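PDB 2CO5: viral protein F93 from Sulfolobus turreted icosahedral virus, which probably binds DNA as a winged-helix protein, forming a two-chain assembly, and may act as a regulator of transcription. Local coordinates for residues M7-N10 with Y11-L15; K28-R31 with S32-K36; P49-D52 with S53-D57; E63-D67 with G68-F72. One frame throughout, in Å; residues are numbered along the deposited sequence.

Interaction 1 of 4, residues M7-N10 with Y11-L15; sequences MRIN and YYIIL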
loop_
_atom_site.group_PDB
_atom_site.type_symbol
_atom_site.label_atom_id
_atom_site.label_comp_id
_atom_site.label_asym_id
_atom_site.label_seq_id
_atom_site.Cartn_x
_atom_site.Cartn_y
_atom_site.Cartn_z
ATOM N N MET B 7 -5.530 -2.711 1.457
ATOM C CA MET B 7 -4.246 -2.081 1.761
ATOM C C MET B 7 -3.387 -2.043 0.506
ATOM O O MET B 7 -2.340 -2.674 0.412
ATOM C CB MET B 7 -3.551 -2.776 2.934
ATOM C CG MET B 7 -4.378 -2.660 4.209
ATOM S SD MET B 7 -3.677 -3.409 5.677
ATOM C CE MET B 7 -4.906 -2.939 6.898
ATOM N N ARG B 8 -3.889 -1.291 -0.461
ATOM C CA ARG B 8 -3.232 -1.030 -1.729
ATOM C C ARG B 8 -3.415 0.458 -1.987
ATOM O O ARG B 8 -4.475 1.016 -1.684
ATOM C CB ARG B 8 -3.886 -1.847 -2.844
ATOM C CG ARG B 8 -3.790 -3.349 -2.628
ATOM C CD ARG B 8 -4.680 -4.105 -3.598
ATOM N NE ARG B 8 -4.253 -3.965 -4.991
ATOM C CZ ARG B 8 -4.942 -4.405 -6.044
ATOM N NH1 ARG B 8 -6.104 -5.028 -5.884
ATOM N NH2 ARG B 8 -4.468 -4.223 -7.270
ATOM N N ILE B 9 -2.391 1.095 -2.539
ATOM C CA ILE B 9 -2.366 2.537 -2.684
ATOM C C ILE B 9 -3.528 3.043 -3.558
ATOM O O ILE B 9 -4.086 4.098 -3.291
ATOM C CB ILE B 9 -0.985 3.022 -3.208
ATOM C CG1 ILE B 9 -0.706 4.450 -2.733
ATOM C CG2 ILE B 9 -0.878 2.890 -4.732
ATOM C CD1 ILE B 9 -0.549 4.559 -1.228
ATOM N N ASN B 10 -3.911 2.268 -4.570
ATOM C CA ASN B 10 -4.960 2.698 -5.486
ATOM C C ASN B 10 -6.336 2.724 -4.825
ATOM O O ASN B 10 -7.158 3.586 -5.144
ATOM C CB ASN B 10 -4.963 1.833 -6.746
ATOM C CG ASN B 10 -3.879 2.234 -7.737
ATOM O OD1 ASN B 10 -3.645 1.550 -8.737
ATOM N ND2 ASN B 10 -3.230 3.357 -7.477
ATOM N N TYR B 11 -6.577 1.796 -3.895
ATOM C CA TYR B 11 -7.802 1.820 -3.099
ATOM C C TYR B 11 -7.810 3.031 -2.178
ATOM O O TYR B 11 -8.815 3.719 -2.077
ATOM C CB TYR B 11 -7.968 0.542 -2.268
ATOM C CG TYR B 11 -8.479 -0.665 -3.034
ATOM C CD1 TYR B 11 -9.639 -0.592 -3.801
ATOM C CD2 TYR B 11 -7.826 -1.882 -2.960
ATOM C CE1 TYR B 11 -10.123 -1.703 -4.481
ATOM C CE2 TYR B 11 -8.307 -3.007 -3.632
ATOM C CZ TYR B 11 -9.452 -2.908 -4.385
ATOM O OH TYR B 11 -9.921 -4.001 -5.068
ATOM N N TYR B 12 -6.689 3.287 -1.508
ATOM C CA TYR B 12 -6.575 4.454 -0.636
ATOM C C TYR B 12 -6.827 5.729 -1.426
ATOM O O TYR B 12 -7.590 6.589 -1.008
ATOM C CB TYR B 12 -5.196 4.521 0.026
ATOM C CG TYR B 12 -4.996 5.792 0.821
ATOM C CD1 TYR B 12 -5.569 5.941 2.083
ATOM C CD2 TYR B 12 -4.260 6.859 0.299
ATOM C CE1 TYR B 12 -5.405 7.110 2.812
ATOM C CE2 TYR B 12 -4.096 8.032 1.015
ATOM C CZ TYR B 12 -4.677 8.152 2.276
ATOM O OH TYR B 12 -4.517 9.301 3.004
ATOM N N ILE B 13 -6.190 5.833 -2.581
ATOM C CA ILE B 13 -6.338 6.999 -3.431
ATOM C C ILE B 13 -7.789 7.227 -3.868
ATOM O O ILE B 13 -8.275 8.355 -3.823
ATOM C CB ILE B 13 -5.416 6.896 -4.657
ATOM C CG1 ILE B 13 -3.973 7.156 -4.234
ATOM C CG2 ILE B 13 -5.842 7.876 -5.718
ATOM C CD1 ILE B 13 -2.957 6.744 -5.258
ATOM N N ILE B 14 -8.480 6.163 -4.276
ATOM C CA ILE B 14 -9.889 6.265 -4.662
ATOM C C ILE B 14 -10.741 6.787 -3.501
ATOM O O ILE B 14 -11.516 7.730 -3.672
ATOM C CB ILE B 14 -10.461 4.910 -5.139
ATOM C CG1 ILE B 14 -9.880 4.538 -6.515
ATOM C CG2 ILE B 14 -11.981 4.974 -5.205
ATOM C CD1 ILE B 14 -10.191 3.122 -6.964
ATOM N N LEU B 15 -10.595 6.170 -2.331
ATOM C CA LEU B 15 -11.345 6.581 -1.132
ATOM C C LEU B 15 -11.017 8.009 -0.690
ATOM O O LEU B 15 -11.891 8.736 -0.218
ATOM C CB LEU B 15 -11.083 5.606 0.028
ATOM C CG LEU B 15 -12.053 4.429 0.197
ATOM C CD1 LEU B 15 -12.617 3.978 -1.126
ATOM C CD2 LEU B 15 -11.401 3.264 0.944
#
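The side chain of R8 slants across the CD2-CE2 side of Y11. R8 CD lies 3.8 Å from Y11 CE2, and R8 NH1 is 3.7 Å from the same carbon. The bend in the arginine at chi3 (66°) turns the guanidinium back to the tyrosine. The two planes are perpendicular, at 90°, so the groups do not stack. Y11 also packs on L50 and L54 of helix 44-56.

R8 is the N-cap residue. Its carbonyl O takes the N-H of Y12 at 3.2 Å in a nearly straight bond, with the donor in the carbonyl plane. The N-H of Y11 adds a weak, bent bond to the same O. The next two backbone bonds run from I13 N to I9 O and from I14 N to N10 O.

I13 CD1 comes within 4.1 Å of both I9 CG1 and N10 ND2. The asparagine and I13 point the same way, side by side. I13 CG1 sits only 3.2 Å from I9 O. Y12 leads elsewhere: its OH is hydrogen-bonded to H85 of helix 75-92. M7, R8 and I91 of the second subunit pack against this stretch. It is the N-terminal part of helix 9-20, with R8 at the N-cap position. This is the first helix of a winged-helix fold, buried between the other helices and the partner chain.

Interaction 2 of 4, residues K28-R31 with S32-K36; sequences KRLR and SEILK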
loop_
_atom_site.group_PDB
_atom_site.type_symbol
_atom_site.label_atom_id
_atom_site.label_comp_id
_atom_site.label_asym_id
_atom_site.label_seq_id
_atom_site.Cartn_x
_atom_site.Cartn_y
_atom_site.Cartn_z
ATOM N N LYS B 28 -17.604 9.812 -13.775
ATOM C CA LYS B 28 -16.832 10.258 -14.945
ATOM C C LYS B 28 -15.681 11.218 -14.615
ATOM O O LYS B 28 -14.852 11.517 -15.477
ATOM C CB LYS B 28 -17.756 10.896 -15.992
ATOM C CG LYS B 28 -18.469 12.183 -15.556
ATOM C CD LYS B 28 -19.518 12.591 -16.581
ATOM C CE LYS B 28 -20.253 13.860 -16.179
ATOM N NZ LYS B 28 -21.073 14.414 -17.304
ATOM N N ARG B 29 -15.633 11.700 -13.377
ATOM C CA ARG B 29 -14.611 12.649 -12.964
ATOM C C ARG B 29 -13.519 12.024 -12.102
ATOM O O ARG B 29 -12.498 12.658 -11.862
ATOM C CB ARG B 29 -15.269 13.830 -12.247
ATOM C CG ARG B 29 -15.936 14.777 -13.236
ATOM C CD ARG B 29 -16.991 15.662 -12.628
ATOM N NE ARG B 29 -17.733 16.350 -13.690
ATOM C CZ ARG B 29 -18.640 17.306 -13.503
ATOM N NH1 ARG B 29 -18.955 17.722 -12.281
ATOM N NH2 ARG B 29 -19.240 17.849 -14.557
ATOM N N LEU B 30 -13.717 10.783 -11.664
ATOM C CA LEU B 30 -12.789 10.146 -10.730
ATOM C C LEU B 30 -11.375 10.069 -11.288
ATOM O O LEU B 30 -10.423 10.411 -10.601
ATOM C CB LEU B 30 -13.277 8.741 -10.348
ATOM C CG LEU B 30 -12.385 7.939 -9.397
ATOM C CD1 LEU B 30 -12.102 8.713 -8.109
ATOM C CD2 LEU B 30 -13.022 6.591 -9.099
ATOM N N ARG B 31 -11.240 9.622 -12.533
ATOM C CA ARG B 31 -9.915 9.425 -13.129
ATOM C C ARG B 31 -9.148 10.747 -13.194
ATOM O O ARG B 31 -7.984 10.815 -12.799
ATOM C CB ARG B 31 -10.024 8.795 -14.528
ATOM C CG ARG B 31 -8.680 8.341 -15.087
ATOM C CD ARG B 31 -8.781 7.694 -16.471
ATOM N NE ARG B 31 -7.446 7.548 -17.059
ATOM C CZ ARG B 31 -7.184 7.030 -18.257
ATOM N NH1 ARG B 31 -8.157 6.573 -19.040
ATOM N NH2 ARG B 31 -5.931 6.962 -18.676
ATOM N N SER B 32 -9.817 11.787 -13.692
ATOM C CA SER B 32 -9.245 13.131 -13.765
ATOM C C SER B 32 -8.853 13.666 -12.393
ATOM O O SER B 32 -7.779 14.232 -12.233
ATOM C CB SER B 32 -10.248 14.097 -14.398
ATOM O OG SER B 32 -10.527 13.721 -15.728
ATOM N N GLU B 33 -9.743 13.498 -11.416
ATOM C CA GLU B 33 -9.504 13.946 -10.046
ATOM C C GLU B 33 -8.235 13.333 -9.473
ATOM O O GLU B 33 -7.410 14.027 -8.891
ATOM C CB GLU B 33 -10.688 13.573 -9.148
ATOM C CG GLU B 33 -11.847 14.534 -9.209
ATOM C CD GLU B 33 -11.511 15.880 -8.592
ATOM O OE1 GLU B 33 -11.196 15.926 -7.381
ATOM O OE2 GLU B 33 -11.568 16.888 -9.323
ATOM N N ILE B 34 -8.102 12.023 -9.631
ATOM C CA ILE B 34 -6.915 11.297 -9.189
ATOM C C ILE B 34 -5.658 11.838 -9.865
ATOM O O ILE B 34 -4.635 12.049 -9.207
ATOM C CB ILE B 34 -7.044 9.793 -9.492
ATOM C CG1 ILE B 34 -8.079 9.152 -8.567
ATOM C CG2 ILE B 34 -5.704 9.090 -9.331
ATOM C CD1 ILE B 34 -8.481 7.746 -9.001
ATOM N N LEU B 35 -5.735 12.055 -11.176
ATOM C CA LEU B 35 -4.597 12.592 -11.917
ATOM C C LEU B 35 -4.194 13.982 -11.422
ATOM O O LEU B 35 -3.006 14.253 -11.221
ATOM C CB LEU B 35 -4.884 12.644 -13.423
ATOM C CG LEU B 35 -3.725 13.146 -14.297
ATOM C CD1 LEU B 35 -2.449 12.313 -14.066
ATOM C CD2 LEU B 35 -4.129 13.143 -15.758
ATOM N N LYS B 36 -5.170 14.862 -11.228
ATOM C CA LYS B 36 -4.853 16.232 -10.858
ATOM C C LYS B 36 -4.464 16.368 -9.386
ATOM O O LYS B 36 -3.598 17.170 -9.053
ATOM C CB LYS B 36 -5.968 17.210 -11.263
ATOM C CG LYS B 36 -7.212 17.265 -10.397
ATOM C CD LYS B 36 -7.759 18.697 -10.395
ATOM C CE LYS B 36 -9.161 18.776 -9.823
ATOM N NZ LYS B 36 -9.550 20.171 -9.493
HETATM O O HOH W 1 -12.317 11.318 -15.184
#
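L30 has its CG anti to the backbone N (chi1 179°), while I34 sends CG1 the other way, beside its own N (chi1 -71°). These torsions bring I34 CD1 against the branched end of L30, one turn apart. I34 CD1 touches L30 CD1 at 3.9 Å and lies equally near L30 CG. The side chains cross at a slant. I34 CG1 also rests on the carbonyl of its partner, 3.3 Å from L30 O.

In E33, chi1 (-82°) sets CG 3.3 Å from R29 O. The bend at chi2 then turns the carboxylate away, to N21 by a hydrogen bond from OE1. OE2 makes a long salt bridge to K36.

This is the N-terminal part of helix 30-38, the first helix of the helix-turn-helix, which comes just before helix 44-56 in the winged-helix fold. The pair L30 and I34 faces inward, onto V17 of helix 9-20 and onto I51 and L47 of helix 44-56. Three backbone bonds run from E33 N to R29 O, from I34 N to L30 O and from L35 N to R31 O, each 2.9 to 3.0 Å.

A water bridges the start of the helix. It donates to K28 O at 2.6 Å and accepts from S32 N at 2.9 Å. R31 stretches its chain out from CG to NE, and its NH1 forms a salt bridge with D44 at the start of the following helix.

Interaction 3 of 4, residues P49-D52 with S53-D57; sequences PLID and SLIDD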
loop_
_atom_site.group_PDB
_atom_site.type_symbol
_atom_site.label_atom_id
_atom_site.label_comp_id
_atom_site.label_asym_id
_atom_site.label_seq_id
_atom_site.Cartn_x
_atom_site.Cartn_y
_atom_site.Cartn_z
ATOM N N PRO B 49 -12.714 -1.639 -12.641
ATOM C CA PRO B 49 -12.802 -2.857 -11.829
ATOM C C PRO B 49 -12.583 -2.645 -10.335
ATOM O O PRO B 49 -13.267 -3.289 -9.536
ATOM C CB PRO B 49 -11.704 -3.751 -12.423
ATOM C CG PRO B 49 -11.632 -3.326 -13.817
ATOM C CD PRO B 49 -11.766 -1.818 -13.749
ATOM N N LEU B 50 -11.640 -1.772 -9.960
ATOM C CA LEU B 50 -11.442 -1.415 -8.544
ATOM C C LEU B 50 -12.698 -0.763 -7.979
ATOM O O LEU B 50 -13.133 -1.087 -6.878
ATOM C CB LEU B 50 -10.247 -0.466 -8.359
ATOM C CG LEU B 50 -8.845 -1.001 -8.678
ATOM C CD1 LEU B 50 -7.803 0.108 -8.498
ATOM C CD2 LEU B 50 -8.489 -2.223 -7.834
ATOM N N ILE B 51 -13.270 0.162 -8.747
ATOM C CA ILE B 51 -14.523 0.803 -8.387
ATOM C C ILE B 51 -15.638 -0.230 -8.206
ATOM O O ILE B 51 -16.377 -0.173 -7.224
ATOM C CB ILE B 51 -14.961 1.846 -9.452
ATOM C CG1 ILE B 51 -13.987 3.025 -9.486
ATOM C CG2 ILE B 51 -16.368 2.363 -9.155
ATOM C CD1 ILE B 51 -14.186 3.934 -10.673
ATOM N N ASP B 52 -15.748 -1.173 -9.143
ATOM C CA ASP B 52 -16.797 -2.197 -9.085
ATOM C C ASP B 52 -16.704 -2.993 -7.800
ATOM O O ASP B 52 -17.710 -3.229 -7.135
ATOM C CB ASP B 52 -16.716 -3.150 -10.280
ATOM C CG ASP B 52 -17.204 -2.522 -11.577
ATOM O OD1 ASP B 52 -17.823 -1.435 -11.538
ATOM O OD2 ASP B 52 -16.968 -3.128 -12.646
ATOM N N SER B 53 -15.492 -3.406 -7.450
ATOM C CA SER B 53 -15.273 -4.183 -6.229
ATOM C C SER B 53 -15.753 -3.401 -5.013
ATOM O O SER B 53 -16.458 -3.944 -4.167
ATOM C CB SER B 53 -13.793 -4.571 -6.089
ATOM O OG SER B 53 -13.430 -5.525 -7.081
ATOM N N LEU B 54 -15.388 -2.119 -4.947
ATOM C CA LEU B 54 -15.807 -1.231 -3.850
ATOM C C LEU B 54 -17.325 -1.083 -3.771
ATOM O O LEU B 54 -17.893 -1.097 -2.684
ATOM C CB LEU B 54 -15.168 0.163 -4.000
ATOM C CG LEU B 54 -13.787 0.442 -3.381
ATOM C CD1 LEU B 54 -13.023 -0.808 -3.015
ATOM C CD2 LEU B 54 -12.966 1.321 -4.312
ATOM N N ILE B 55 -17.963 -0.932 -4.930
ATOM C CA ILE B 55 -19.419 -0.805 -5.020
ATOM C C ILE B 55 -20.127 -2.088 -4.603
ATOM O O ILE B 55 -21.109 -2.047 -3.856
ATOM C CB ILE B 55 -19.866 -0.424 -6.453
ATOM C CG1 ILE B 55 -19.495 1.035 -6.747
ATOM C CG2 ILE B 55 -21.371 -0.648 -6.628
ATOM C CD1 ILE B 55 -19.777 1.477 -8.166
ATOM N N ASP B 56 -19.642 -3.226 -5.093
ATOM C CA ASP B 56 -20.282 -4.505 -4.787
ATOM C C ASP B 56 -20.043 -4.906 -3.321
ATOM O O ASP B 56 -20.828 -5.665 -2.763
ATOM C CB ASP B 56 -19.801 -5.621 -5.734
ATOM C CG ASP B 56 -20.097 -5.337 -7.199
ATOM O OD1 ASP B 56 -21.015 -4.547 -7.492
ATOM O OD2 ASP B 56 -19.402 -5.919 -8.065
ATOM N N ASP B 57 -18.970 -4.388 -2.708
ATOM C CA ASP B 57 -18.676 -4.605 -1.279
ATOM C C ASP B 57 -19.235 -3.504 -0.357
ATOM O O ASP B 57 -18.909 -3.459 0.833
ATOM C CB ASP B 57 -17.158 -4.708 -1.066
ATOM C CG ASP B 57 -16.784 -5.244 0.316
ATOM O OD1 ASP B 57 -17.441 -6.187 0.797
ATOM O OD2 ASP B 57 -15.820 -4.728 0.919
#
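Helix 44-56 is the second helix of the helix-turn-helix in this winged-helix fold, the one that as in relatives would be expected to read DNA. P49-D56 is its C-terminal half; D57 is the first residue to leave helical geometry. Four backbone bonds join the two segments. S53 N binds P49 O, L54 N binds L50 O, I55 N binds I51 O, and D56 N binds D52 O. The last is the shortest, at 2.8 Å.

On the side facing the sheet I51 and I55 lie side by side and point the same way. I51 CG2 meets I55 CD1 at 3.7 Å. I51 CG2 is anti to its backbone N, while I55 CG1 stands beside its own N (chi1 -72°) and carries CD1 back along the helix. I55 CG1 also lies 3.4 Å from I51 O. L54 turns CD2 to L50 O at 3.5 Å.

The other side is polar. D56 CG sits 3.2 Å from D52 O, the carboxylate folded back over the turn. D52 OD1 and D56 OD2 stay 5.9 Å apart, and these like charges probably add some mutual repulsion. S53 OG may add a weak hydrogen bond to P49 O (3.3 Å).

L50 packs on N10, Y11 and I14 of helix 9-20, and L54 on Y11. I51 and I55 rest on L71 of strand 70-73. L54 and I55 touch L60 at the start of strand 60-63.

Interaction 4 of 4, residues E63-D67 with G68-F72; sequences EEAPD and GKVLF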
loop_
_atom_site.group_PDB
_atom_site.type_symbol
_atom_site.label_atom_id
_atom_site.label_comp_id
_atom_site.label_asym_id
_atom_site.label_seq_id
_atom_site.Cartn_x
_atom_site.Cartn_y
_atom_site.Cartn_z
ATOM N N GLU B 63 -25.429 5.698 -7.625
ATOM C CA GLU B 63 -26.782 6.048 -8.051
ATOM C C GLU B 63 -26.761 6.531 -9.491
ATOM O O GLU B 63 -25.919 7.347 -9.878
ATOM C CB GLU B 63 -27.403 7.127 -7.155
ATOM C CG GLU B 63 -27.915 6.613 -5.814
ATOM C CD GLU B 63 -28.874 7.581 -5.131
ATOM O OE1 GLU B 63 -29.837 8.042 -5.785
ATOM O OE2 GLU B 63 -28.674 7.872 -3.935
ATOM N N GLU B 64 -27.701 6.019 -10.276
ATOM C CA GLU B 64 -27.863 6.431 -11.655
ATOM C C GLU B 64 -28.499 7.819 -11.695
ATOM O O GLU B 64 -29.590 8.018 -11.152
ATOM C CB GLU B 64 -28.748 5.422 -12.396
ATOM C CG GLU B 64 -28.771 5.601 -13.904
ATOM C CD GLU B 64 -27.415 5.350 -14.527
ATOM O OE1 GLU B 64 -26.931 4.203 -14.439
ATOM O OE2 GLU B 64 -26.833 6.298 -15.098
ATOM N N ALA B 65 -27.814 8.774 -12.323
ATOM C CA ALA B 65 -28.360 10.121 -12.522
ATOM C C ALA B 65 -28.298 10.509 -14.002
ATOM O O ALA B 65 -27.480 9.962 -14.744
ATOM C CB ALA B 65 -27.609 11.128 -11.676
ATOM N N PRO B 66 -29.163 11.455 -14.436
ATOM C CA PRO B 66 -29.252 11.861 -15.848
ATOM C C PRO B 66 -27.927 12.293 -16.480
ATOM O O PRO B 66 -27.632 11.900 -17.611
ATOM C CB PRO B 66 -30.231 13.040 -15.812
ATOM C CG PRO B 66 -31.050 12.810 -14.608
ATOM C CD PRO B 66 -30.128 12.197 -13.604
ATOM N N ASP B 67 -27.148 13.096 -15.758
ATOM C CA ASP B 67 -25.814 13.505 -16.218
ATOM C C ASP B 67 -24.742 12.655 -15.531
ATOM O O ASP B 67 -23.967 13.139 -14.702
ATOM C CB ASP B 67 -25.569 15.015 -16.025
ATOM C CG ASP B 67 -26.259 15.582 -14.793
ATOM O OD1 ASP B 67 -27.471 15.900 -14.880
ATOM O OD2 ASP B 67 -25.587 15.730 -13.749
ATOM N N GLY B 68 -24.726 11.371 -15.888
ATOM C CA GLY B 68 -23.715 10.432 -15.408
ATOM C C GLY B 68 -24.042 9.783 -14.074
ATOM O O GLY B 68 -24.853 10.296 -13.298
ATOM N N LYS B 69 -23.393 8.651 -13.808
ATOM C CA LYS B 69 -23.543 7.949 -12.537
ATOM C C LYS B 69 -22.817 8.729 -11.437
ATOM O O LYS B 69 -21.808 9.385 -11.697
ATOM C CB LYS B 69 -22.983 6.527 -12.631
ATOM C CG LYS B 69 -23.548 5.697 -13.788
ATOM C CD LYS B 69 -22.996 4.282 -13.787
ATOM C CE LYS B 69 -23.301 3.566 -15.094
ATOM N NZ LYS B 69 -22.788 2.165 -15.110
ATOM N N VAL B 70 -23.352 8.675 -10.221
ATOM C CA VAL B 70 -22.743 9.341 -9.074
ATOM C C VAL B 70 -22.259 8.306 -8.073
ATOM O O VAL B 70 -22.997 7.384 -7.714
ATOM C CB VAL B 70 -23.723 10.292 -8.356
ATOM C CG1 VAL B 70 -23.058 10.882 -7.111
ATOM C CG2 VAL B 70 -24.193 11.398 -9.295
ATOM N N LEU B 71 -21.010 8.467 -7.635
ATOM C CA LEU B 71 -20.442 7.634 -6.582
ATOM C C LEU B 71 -20.662 8.299 -5.224
ATOM O O LEU B 71 -20.569 9.519 -5.093
ATOM C CB LEU B 71 -18.944 7.391 -6.818
ATOM C CG LEU B 71 -18.569 6.548 -8.039
ATOM C CD1 LEU B 71 -17.049 6.465 -8.192
ATOM C CD2 LEU B 71 -19.194 5.143 -7.946
ATOM N N PHE B 72 -20.974 7.475 -4.228
ATOM C CA PHE B 72 -21.112 7.906 -2.848
ATOM C C PHE B 72 -20.249 7.017 -1.967
ATOM O O PHE B 72 -20.181 5.805 -2.184
ATOM C CB PHE B 72 -22.557 7.781 -2.387
ATOM C CG PHE B 72 -23.513 8.688 -3.110
ATOM C CD1 PHE B 72 -24.117 8.278 -4.292
ATOM C CD2 PHE B 72 -23.821 9.940 -2.602
ATOM C CE1 PHE B 72 -24.998 9.105 -4.965
ATOM C CE2 PHE B 72 -24.715 10.775 -3.266
ATOM C CZ PHE B 72 -25.296 10.349 -4.457
#
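E63 and V70 hold the firm part of this hairpin. They form an antiparallel, hydrogen-bonded pair. V70 N gives its hydrogen to E63 O at 2.9 Å, nearly straight at 174°. E63 N binds V70 O at 3.0 Å in return. E63 CB and CG also slant across F72 at ring atom CE1, with CB 3.8 Å away. E63 CG stands beside the backbone N (chi1 -78°), which brings the chain to that atom. R61 makes a cation-pi contact with F72. A65 CB meets V70 CG2 at 4.2 Å, a looser apolar touch.

The turn has fewer and weaker bonds and is more solvent-facing. P66 and D67 are exposed. G68 N reaches P66 O only by a weak bond of 3.4 Å. G68 itself has a positive phi of 86°.

E64 and K69 cross on the outside. E64 OE2 is 3.6 Å from K69 CG, but the charged ends do not meet: E64 OE1 and K69 NZ are 4.7 Å apart. The connection between strands 60-63 and 70-73 is the wing of the winged helix. Its base is held by backbone bonds and packing, whereas its tip relies on a weak turn bond and distant charges, which is consistent with a tip less firmly held than the base.

Interaction 1 is the most buried, and it packs on interactions 2 and 3 through I13, I14, N10 and Y11. Interactions 2 and 3 are partly buried. They lie on helices 30-38 and 44-56, the helix-turn-helix pair, and meet where L30 touches I51. Interaction 4 is a surface contact at the wing, about 21 Å between centres from interaction 1. It meets interactions 2 and 3, chiefly through L71, which touches L30, I51 and I55. The three helical contacts rest on i to i+4 backbone bonds with aliphatic packing, whereas interaction 4 uses a strand pair. Only interaction 1 also touches the second subunit.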